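Local coordinates for antifreeze protein (Marinomonas primoryensis, PDB 3P4G) that binds ice through anchored clathrate waters on a calcium-dependent, right-handed beta-helix, and so probably restrains the growth of ice crystals, at residues Val40-Thr43 with Thr49-Val52; Gly63-Val68 with Val74-Met79; Gly94-Gly99 with Ile105-Asp110. All blocks are in the same frame, centred on the assembly; numbering follows the deposited sequence.

All three contacts are apolar and buried between opposing walls of the same beta-helix, with no hydrogen bond running across any of them. Interactions 1 and 3 pair strand with strand: the first follows the chain across the turn away from the calcium ions, the third across a calcium-binding turn. Interaction 2 differs, setting the approach to strand 77-78 against a loop with a tight turn, and it buries more surface than either. Strands 50-51, 77-78 and 96-97 are successive neighbours in one wall, hydrogen-bonded through Leu77 with Asp97 and probably through Leu50 O with Asp78 N. Each contact also brings at least one backbone carbonyl to a calcium ion.

Interaction 1: Val40-Thr43 with Thr49-Val52. With CA (calcium ion), chain E.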
loop_
_atom_site.group_PDB
_atom_site.type_symbol
_atom_site.label_atom_id
_atom_site.label_comp_id
_atom_site.label_asym_id
_atom_site.label_seq_id
_atom_site.Cartn_x
_atom_site.Cartn_y
_atom_site.Cartn_z
ATOM N N VAL A 40 26.262 -17.496 -1.394
ATOM C CA VAL A 40 25.933 -18.248 -2.600
ATOM C C VAL A 40 25.903 -17.283 -3.764
ATOM O O VAL A 40 25.162 -16.297 -3.728
ATOM C CB VAL A 40 24.592 -18.997 -2.442
ATOM C CG1 VAL A 40 24.201 -19.801 -3.773
ATOM C CG2 VAL A 40 24.665 -19.935 -1.247
ATOM N N ALA A 41 26.711 -17.564 -4.802
ATOM C CA ALA A 41 26.754 -16.733 -5.989
ATOM C C ALA A 41 26.330 -17.579 -7.164
ATOM O O ALA A 41 27.009 -18.576 -7.473
ATOM C CB ALA A 41 28.218 -16.211 -6.228
ATOM N N VAL A 42 25.231 -17.208 -7.803
ATOM C CA VAL A 42 24.711 -17.903 -9.000
ATOM C C VAL A 42 24.745 -16.930 -10.200
ATOM O O VAL A 42 24.048 -15.916 -10.216
ATOM C CB VAL A 42 23.250 -18.436 -8.759
ATOM C CG1 VAL A 42 22.714 -19.161 -10.016
ATOM C CG2 VAL A 42 23.201 -19.337 -7.502
ATOM N N THR A 43 25.583 -17.206 -11.204
ATOM C CA THR A 43 25.676 -16.293 -12.356
ATOM C C THR A 43 24.540 -16.548 -13.358
ATOM O O THR A 43 24.242 -15.677 -14.179
ATOM C CB THR A 43 27.024 -16.406 -13.119
ATOM O OG1 THR A 43 27.202 -17.753 -13.525
ATOM C CG2 THR A 43 28.199 -16.015 -12.247
ATOM N N THR A 49 15.402 -26.235 -5.869
ATOM C CA THR A 49 15.216 -25.587 -4.592
ATOM C C THR A 49 16.597 -25.174 -4.029
ATOM O O THR A 49 17.609 -25.871 -4.205
ATOM C CB THR A 49 14.445 -26.468 -3.581
ATOM O OG1 THR A 49 15.133 -27.705 -3.417
ATOM C CG2 THR A 49 13.027 -26.731 -4.089
ATOM N N LEU A 50 16.608 -24.022 -3.371
ATOM C CA LEU A 50 17.812 -23.444 -2.799
ATOM C C LEU A 50 17.423 -23.036 -1.382
ATOM O O LEU A 50 16.571 -22.180 -1.172
ATOM C CB LEU A 50 18.287 -22.227 -3.637
ATOM C CG LEU A 50 19.739 -21.769 -3.456
ATOM C CD1 LEU A 50 20.125 -20.812 -4.604
ATOM C CD2 LEU A 50 19.893 -21.098 -2.090
ATOM N N ASN A 51 18.055 -23.659 -0.410
ATOM C CA ASN A 51 17.742 -23.406 0.987
ATOM C C ASN A 51 19.035 -23.201 1.789
ATOM O O ASN A 51 19.782 -24.149 2.062
ATOM C CB ASN A 51 16.937 -24.607 1.520
ATOM C CG ASN A 51 16.389 -24.405 2.976
ATOM O OD1 ASN A 51 16.769 -23.491 3.701
ATOM N ND2 ASN A 51 15.524 -25.323 3.402
ATOM N N VAL A 52 19.272 -21.961 2.193
ATOM C CA VAL A 52 20.517 -21.681 2.889
ATOM C C VAL A 52 20.424 -21.859 4.405
ATOM O O VAL A 52 21.437 -21.706 5.113
ATOM C CB VAL A 52 21.120 -20.296 2.465
ATOM C CG1 VAL A 52 21.784 -20.399 1.051
ATOM C CG2 VAL A 52 20.069 -19.189 2.454
HETATM CA CA CA E . 23.320 -21.106 6.241
#
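No ring, amide or carboxylate enters the contact between Val40 and Val42 on one side and Leu50 and Val52 on the other: methyl meets methyl throughout. The flat groups lie around it. Phe25 packs against Val40 and Val42, Phe33 against Val40, and Tyr28 against Val42 and Leu50, while the amide of Asn51 sits on the far side of its strand, where OD1 accepts a hydrogen bond from Leu53 N.

The closest meeting is Val40 CG2 with Val52 CG1, 3.7 Å apart, the two side chains crossing at a slant. In Val52 the branch that touches, CG1, stands anti to its own carbonyl carbon (chi1 -76°), while CG2 takes the cramped place between N and C. Val40 uses its second branch too: CG1 comes to 4.3 Å from Leu50 CD1. The same CD1 is approached more loosely by Val42 CG2, at 4.5 Å, and so lies near both valines of the facing strand.

This is the interior of a right-handed beta-helix. Strands 39-42 and 50-51 belong to facing walls and are joined by the turn between them, with the CA atoms of Val40 and Val52 8.4 Å apart, too far for backbone pairing. Val40 and Val42 hydrogen-bond instead to the next strand of their own wall, 58-61. Where strand 50-51 runs out, Val52 O binds a calcium ion at 2.3 Å; the carbonyl oxygens of Asp34, Ser36 and Ala54, with Asn38 OD1 and Asp57 OD1, complete that site.

Interaction 2: Gly63-Val68 with Val74-Met79. With CA (calcium ion), chain F.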
loop_
_atom_site.group_PDB
_atom_site.type_symbol
_atom_site.label_atom_id
_atom_site.label_comp_id
_atom_site.label_asym_id
_atom_site.label_seq_id
_atom_site.Cartn_x
_atom_site.Cartn_y
_atom_site.Cartn_z
ATOM N N GLY A 63 20.521 -14.420 -12.692
ATOM C CA GLY A 63 19.403 -14.862 -13.542
ATOM C C GLY A 63 18.064 -14.832 -12.830
ATOM O O GLY A 63 17.813 -13.949 -11.982
ATOM N N ASN A 64 17.232 -15.833 -13.125
ATOM C CA ASN A 64 15.860 -15.908 -12.600
ATOM C C ASN A 64 15.751 -16.972 -11.524
ATOM O O ASN A 64 16.471 -17.981 -11.569
ATOM C CB ASN A 64 14.886 -16.301 -13.731
ATOM C CG ASN A 64 14.936 -15.344 -14.882
ATOM O OD1 ASN A 64 14.929 -14.131 -14.679
ATOM N ND2 ASN A 64 14.951 -15.885 -16.122
ATOM N N VAL A 65 14.854 -16.765 -10.570
ATOM C CA VAL A 65 14.399 -17.868 -9.732
ATOM C C VAL A 65 13.240 -18.498 -10.497
ATOM O O VAL A 65 12.149 -17.886 -10.660
ATOM C CB VAL A 65 13.943 -17.385 -8.333
ATOM C CG1 VAL A 65 13.386 -18.567 -7.492
ATOM C CG2 VAL A 65 15.092 -16.653 -7.666
ATOM N N GLU A 66 13.469 -19.718 -10.954
ATOM C CA GLU A 66 12.511 -20.359 -11.848
ATOM C C GLU A 66 11.313 -21.000 -11.109
ATOM O O GLU A 66 11.353 -21.224 -9.892
ATOM C CB GLU A 66 13.220 -21.359 -12.738
ATOM C CG GLU A 66 14.159 -20.689 -13.758
ATOM C CD GLU A 66 14.857 -21.688 -14.653
ATOM O OE1 GLU A 66 14.696 -22.922 -14.475
ATOM O OE2 GLU A 66 15.561 -21.230 -15.564
ATOM N N ASP A 67 10.246 -21.268 -11.872
ATOM C CA ASP A 67 9.060 -21.977 -11.401
ATOM C C ASP A 67 9.356 -23.476 -11.201
ATOM O O ASP A 67 8.848 -24.331 -11.938
ATOM C CB ASP A 67 7.942 -21.798 -12.437
ATOM C CG ASP A 67 6.559 -22.203 -11.923
ATOM O OD1 ASP A 67 6.404 -22.601 -10.750
ATOM O OD2 ASP A 67 5.613 -22.125 -12.738
ATOM N N VAL A 68 10.197 -23.777 -10.209
ATOM C CA VAL A 68 10.560 -25.151 -9.850
ATOM C C VAL A 68 9.352 -25.896 -9.274
ATOM O O VAL A 68 8.677 -25.374 -8.411
ATOM C CB VAL A 68 11.726 -25.124 -8.819
ATOM C CG1 VAL A 68 12.153 -26.537 -8.419
ATOM C CG2 VAL A 68 12.904 -24.346 -9.439
ATOM N N VAL A 74 5.017 -24.341 -0.988
ATOM C CA VAL A 74 6.426 -24.623 -0.663
ATOM C C VAL A 74 7.358 -23.592 -1.313
ATOM O O VAL A 74 7.133 -23.192 -2.448
ATOM C CB VAL A 74 6.842 -26.055 -1.039
ATOM C CG1 VAL A 74 8.337 -26.274 -0.824
ATOM C CG2 VAL A 74 6.023 -27.063 -0.198
ATOM N N ALA A 75 8.408 -23.162 -0.601
ATOM C CA ALA A 75 9.315 -22.154 -1.162
ATOM C C ALA A 75 10.283 -22.841 -2.119
ATOM O O ALA A 75 10.772 -23.933 -1.819
ATOM C CB ALA A 75 10.137 -21.461 -0.009
ATOM N N VAL A 76 10.568 -22.214 -3.254
ATOM C CA VAL A 76 11.679 -22.622 -4.100
ATOM C C VAL A 76 13.004 -22.140 -3.484
ATOM O O VAL A 76 13.987 -22.919 -3.390
ATOM C CB VAL A 76 11.496 -22.080 -5.527
ATOM C CG1 VAL A 76 12.717 -22.379 -6.387
ATOM C CG2 VAL A 76 10.189 -22.716 -6.145
ATOM N N LEU A 77 13.005 -20.896 -3.026
ATOM C CA LEU A 77 14.201 -20.307 -2.449
ATOM C C LEU A 77 13.858 -19.957 -0.993
ATOM O O LEU A 77 12.933 -19.184 -0.758
ATOM C CB LEU A 77 14.580 -19.074 -3.272
ATOM C CG LEU A 77 15.664 -18.147 -2.780
ATOM C CD1 LEU A 77 16.856 -18.790 -2.185
ATOM C CD2 LEU A 77 16.089 -17.315 -4.010
ATOM N N ASP A 78 14.588 -20.565 -0.048
ATOM C CA ASP A 78 14.337 -20.360 1.387
ATOM C C ASP A 78 15.615 -19.830 2.049
ATOM O O ASP A 78 16.683 -20.485 1.981
ATOM C CB ASP A 78 13.824 -21.698 1.980
ATOM C CG ASP A 78 13.470 -21.630 3.448
ATOM O OD1 ASP A 78 13.565 -20.585 4.105
ATOM O OD2 ASP A 78 13.098 -22.704 3.985
ATOM N N MET A 79 15.524 -18.629 2.612
ATOM C CA MET A 79 16.711 -17.966 3.217
ATOM C C MET A 79 16.876 -18.504 4.648
ATOM O O MET A 79 17.952 -18.386 5.261
ATOM C CB MET A 79 16.575 -16.444 3.204
ATOM C CG MET A 79 16.424 -15.862 1.778
ATOM S SD MET A 79 17.834 -16.238 0.671
ATOM C CE MET A 79 19.187 -15.257 1.362
HETATM CA CA CA F . 19.510 -18.180 6.987
#
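Val76 packs against a tight turn rather than a strand: Val65 and Val68, with the carbonyl of Glu66, lie against it where residues 66-68 make an inverse gamma turn centred on Asp67, with a weak bond from Val68 N to Glu66 O (2.8 Å). In the right-handed beta-helix this loop follows strand 58-61 and faces the residues leading into strand 77-78 of the opposite wall.

One methyl of Val76 does most of the work. CG1 stands anti to the backbone nitrogen (chi1 174°), which aims it into the bend of the loop, 3.6 Å from Val68 CG2 and 4.0 Å from Val65 CG1. Glu66 O lies 3.9 Å from the same methyl, a packing contact only. The other branch, CG2, rests beside Val68 CB and O. Val76 lies at an angle across Val68, whereas Val65 and Val76 run past one another in opposite senses. An alanine in place of Val76 would remove both methyls and would probably open a gap beside Val68 and Val65, leaving the turn less firmly seated on the facing wall.

Glu66 itself turns away from the contact, and its OE1 hydrogen-bonds to Ser47 OG in the preceding coil. At the far end of 74-79, Met79 O binds a calcium ion at 2.3 Å, in a site that includes Asp57 OD2 and Asp84 OD1. Deeper in the core, Val65 and Leu77 meet at about a right angle, with Val65 CG2 3.8 Å from Leu77 CD2.

Interaction 3: Gly94-Gly99 with Ile105-Asp110; sequences GKIDAG and IYIKGD. With CA (calcium ion), chain G; CA (calcium ion), chain H.
Ala98, whose methyl packs on Ile105, gives its carbonyl oxygen to a calcium ion at 2.4 Å, and the next carbonyl, Gly99 O, binds a second calcium ion at the same distance. Asp103 ties the two sites together, OD1 going to the first metal and OD2 to the second. The backbone between them is pinned by an Asx turn: Gly99 N donates to Asp97 OD1 at 2.8 Å, reaching it from well above the carboxylate plane, 59° out. Gly99 has a positive phi of 65°, a conformation that suits glycine.

This turn links the facing walls of the right-handed beta-helix, and its Gly-Thr-Gly-Asn-Asp sequence recalls the calcium-binding repeats of RTX proteins. Strand 96-97 enters the turn and strand 104-107 leaves it; Ile96 and Ala98 point toward the second strand, Ile105 and Ile107 back toward the first.

Ile105 CD1 lies in the notch between two partners, 3.9 Å from Ala98 CB and 4.1 Å from Ile96 CG2. Ile96 and Ile105 lie alongside one another, pointing opposite ways. Ile96 uses both branches: CG1 stands anti to the carbonyl carbon (chi1 -67°) and carries CD1 across to Ile107, leaving CG2 for Ile105. The two CD1 methyls of Ile96 and Ile107 meet tip to tip at 3.8 Å. Leu86 and Val88 of the preceding coil pack against Ile96 and Ile107 respectively.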
loop_
_atom_site.group_PDB
_atom_site.type_symbol
_atom_site.label_atom_id
_atom_site.label_comp_id
_atom_site.label_asym_id
_atom_site.label_seq_id
_atom_site.Cartn_x
_atom_site.Cartn_y
_atom_site.Cartn_z
ATOM N N GLY A 94 9.352 -18.546 -8.869
ATOM C CA GLY A 94 9.169 -19.574 -7.831
ATOM C C GLY A 94 9.203 -18.889 -6.463
ATOM O O GLY A 94 9.872 -17.840 -6.285
ATOM N N LYS A 95 8.464 -19.462 -5.504
ATOM C CA LYS A 95 8.225 -18.796 -4.230
ATOM C C LYS A 95 9.507 -18.514 -3.437
ATOM O O LYS A 95 10.366 -19.367 -3.335
ATOM C CB LYS A 95 7.272 -19.632 -3.357
ATOM C CG LYS A 95 7.072 -19.035 -1.935
ATOM C CD LYS A 95 6.006 -19.841 -1.140
ATOM C CE LYS A 95 5.874 -19.210 0.238
ATOM N NZ LYS A 95 4.789 -19.884 0.996
ATOM N N ILE A 96 9.587 -17.330 -2.850
ATOM C CA ILE A 96 10.693 -16.972 -1.926
ATOM C C ILE A 96 10.134 -16.914 -0.512
ATOM O O ILE A 96 9.067 -16.324 -0.261
ATOM C CB ILE A 96 11.316 -15.617 -2.277
ATOM C CG1 ILE A 96 12.061 -15.695 -3.642
ATOM C CG2 ILE A 96 12.329 -15.136 -1.165
ATOM C CD1 ILE A 96 12.465 -14.298 -4.142
ATOM N N ASP A 97 10.855 -17.540 0.418
ATOM C CA ASP A 97 10.533 -17.359 1.833
ATOM C C ASP A 97 11.836 -16.868 2.491
ATOM O O ASP A 97 12.872 -17.554 2.423
ATOM C CB ASP A 97 10.131 -18.703 2.414
ATOM C CG ASP A 97 9.901 -18.665 3.939
ATOM O OD1 ASP A 97 9.802 -17.566 4.558
ATOM O OD2 ASP A 97 9.767 -19.800 4.505
ATOM N N ALA A 98 11.781 -15.677 3.065
ATOM C CA ALA A 98 12.943 -15.129 3.779
ATOM C C ALA A 98 13.034 -15.683 5.219
ATOM O O ALA A 98 14.075 -15.564 5.870
ATOM C CB ALA A 98 12.909 -13.577 3.770
ATOM N N GLY A 99 11.998 -16.350 5.682
ATOM C CA GLY A 99 11.949 -16.917 7.024
ATOM C C GLY A 99 11.957 -15.935 8.181
ATOM O O GLY A 99 11.789 -14.698 8.035
ATOM N N ILE A 105 15.710 -8.228 1.022
ATOM C CA ILE A 105 15.484 -8.845 -0.334
ATOM C C ILE A 105 15.525 -7.723 -1.393
ATOM O O ILE A 105 14.892 -6.663 -1.230
ATOM C CB ILE A 105 14.140 -9.528 -0.408
ATOM C CG1 ILE A 105 14.102 -10.767 0.505
ATOM C CG2 ILE A 105 13.858 -9.996 -1.844
ATOM C CD1 ILE A 105 12.694 -11.407 0.571
ATOM N N TYR A 106 16.283 -7.946 -2.476
ATOM C CA TYR A 106 16.309 -7.038 -3.559
ATOM C C TYR A 106 16.182 -7.832 -4.841
ATOM O O TYR A 106 17.116 -8.543 -5.201
ATOM C CB TYR A 106 17.668 -6.304 -3.583
ATOM C CG TYR A 106 17.726 -5.116 -4.538
ATOM C CD1 TYR A 106 17.565 -3.818 -4.075
ATOM C CD2 TYR A 106 17.939 -5.296 -5.919
ATOM C CE1 TYR A 106 17.649 -2.732 -4.934
ATOM C CE2 TYR A 106 17.981 -4.198 -6.799
ATOM C CZ TYR A 106 17.840 -2.929 -6.290
ATOM O OH TYR A 106 17.881 -1.831 -7.155
ATOM N N ILE A 107 15.050 -7.676 -5.512
ATOM C CA ILE A 107 14.776 -8.316 -6.801
ATOM C C ILE A 107 14.617 -7.201 -7.848
ATOM O O ILE A 107 13.746 -6.330 -7.726
ATOM C CB ILE A 107 13.477 -9.127 -6.702
ATOM C CG1 ILE A 107 13.645 -10.256 -5.665
ATOM C CG2 ILE A 107 13.051 -9.593 -8.084
ATOM C CD1 ILE A 107 12.330 -10.596 -4.994
ATOM N N LYS A 108 15.460 -7.216 -8.875
ATOM C CA LYS A 108 15.433 -6.134 -9.866
ATOM C C LYS A 108 14.221 -6.287 -10.805
ATOM O O LYS A 108 13.651 -5.292 -11.281
ATOM C CB LYS A 108 16.747 -6.159 -10.680
ATOM C CG LYS A 108 16.999 -4.971 -11.553
ATOM C CD LYS A 108 18.405 -5.022 -12.266
ATOM C CE LYS A 108 18.412 -4.084 -13.514
ATOM N NZ LYS A 108 19.568 -4.298 -14.468
ATOM N N GLY A 109 13.866 -7.526 -11.105
ATOM C CA GLY A 109 12.839 -7.829 -12.151
ATOM C C GLY A 109 11.399 -7.950 -11.626
ATOM O O GLY A 109 11.031 -7.393 -10.567
ATOM N N ASP A 110 10.589 -8.742 -12.332
ATOM C CA ASP A 110 9.165 -8.883 -11.991
ATOM C C ASP A 110 9.018 -10.104 -11.119
ATOM O O ASP A 110 9.820 -11.044 -11.239
ATOM C CB ASP A 110 8.395 -9.151 -13.271
ATOM C CG ASP A 110 8.454 -7.978 -14.248
ATOM O OD1 ASP A 110 8.254 -6.827 -13.842
ATOM O OD2 ASP A 110 8.645 -8.220 -15.451
HETATM CA CA CA G . 15.725 -15.228 7.516
HETATM CA CA CA H . 12.002 -12.289 8.084
#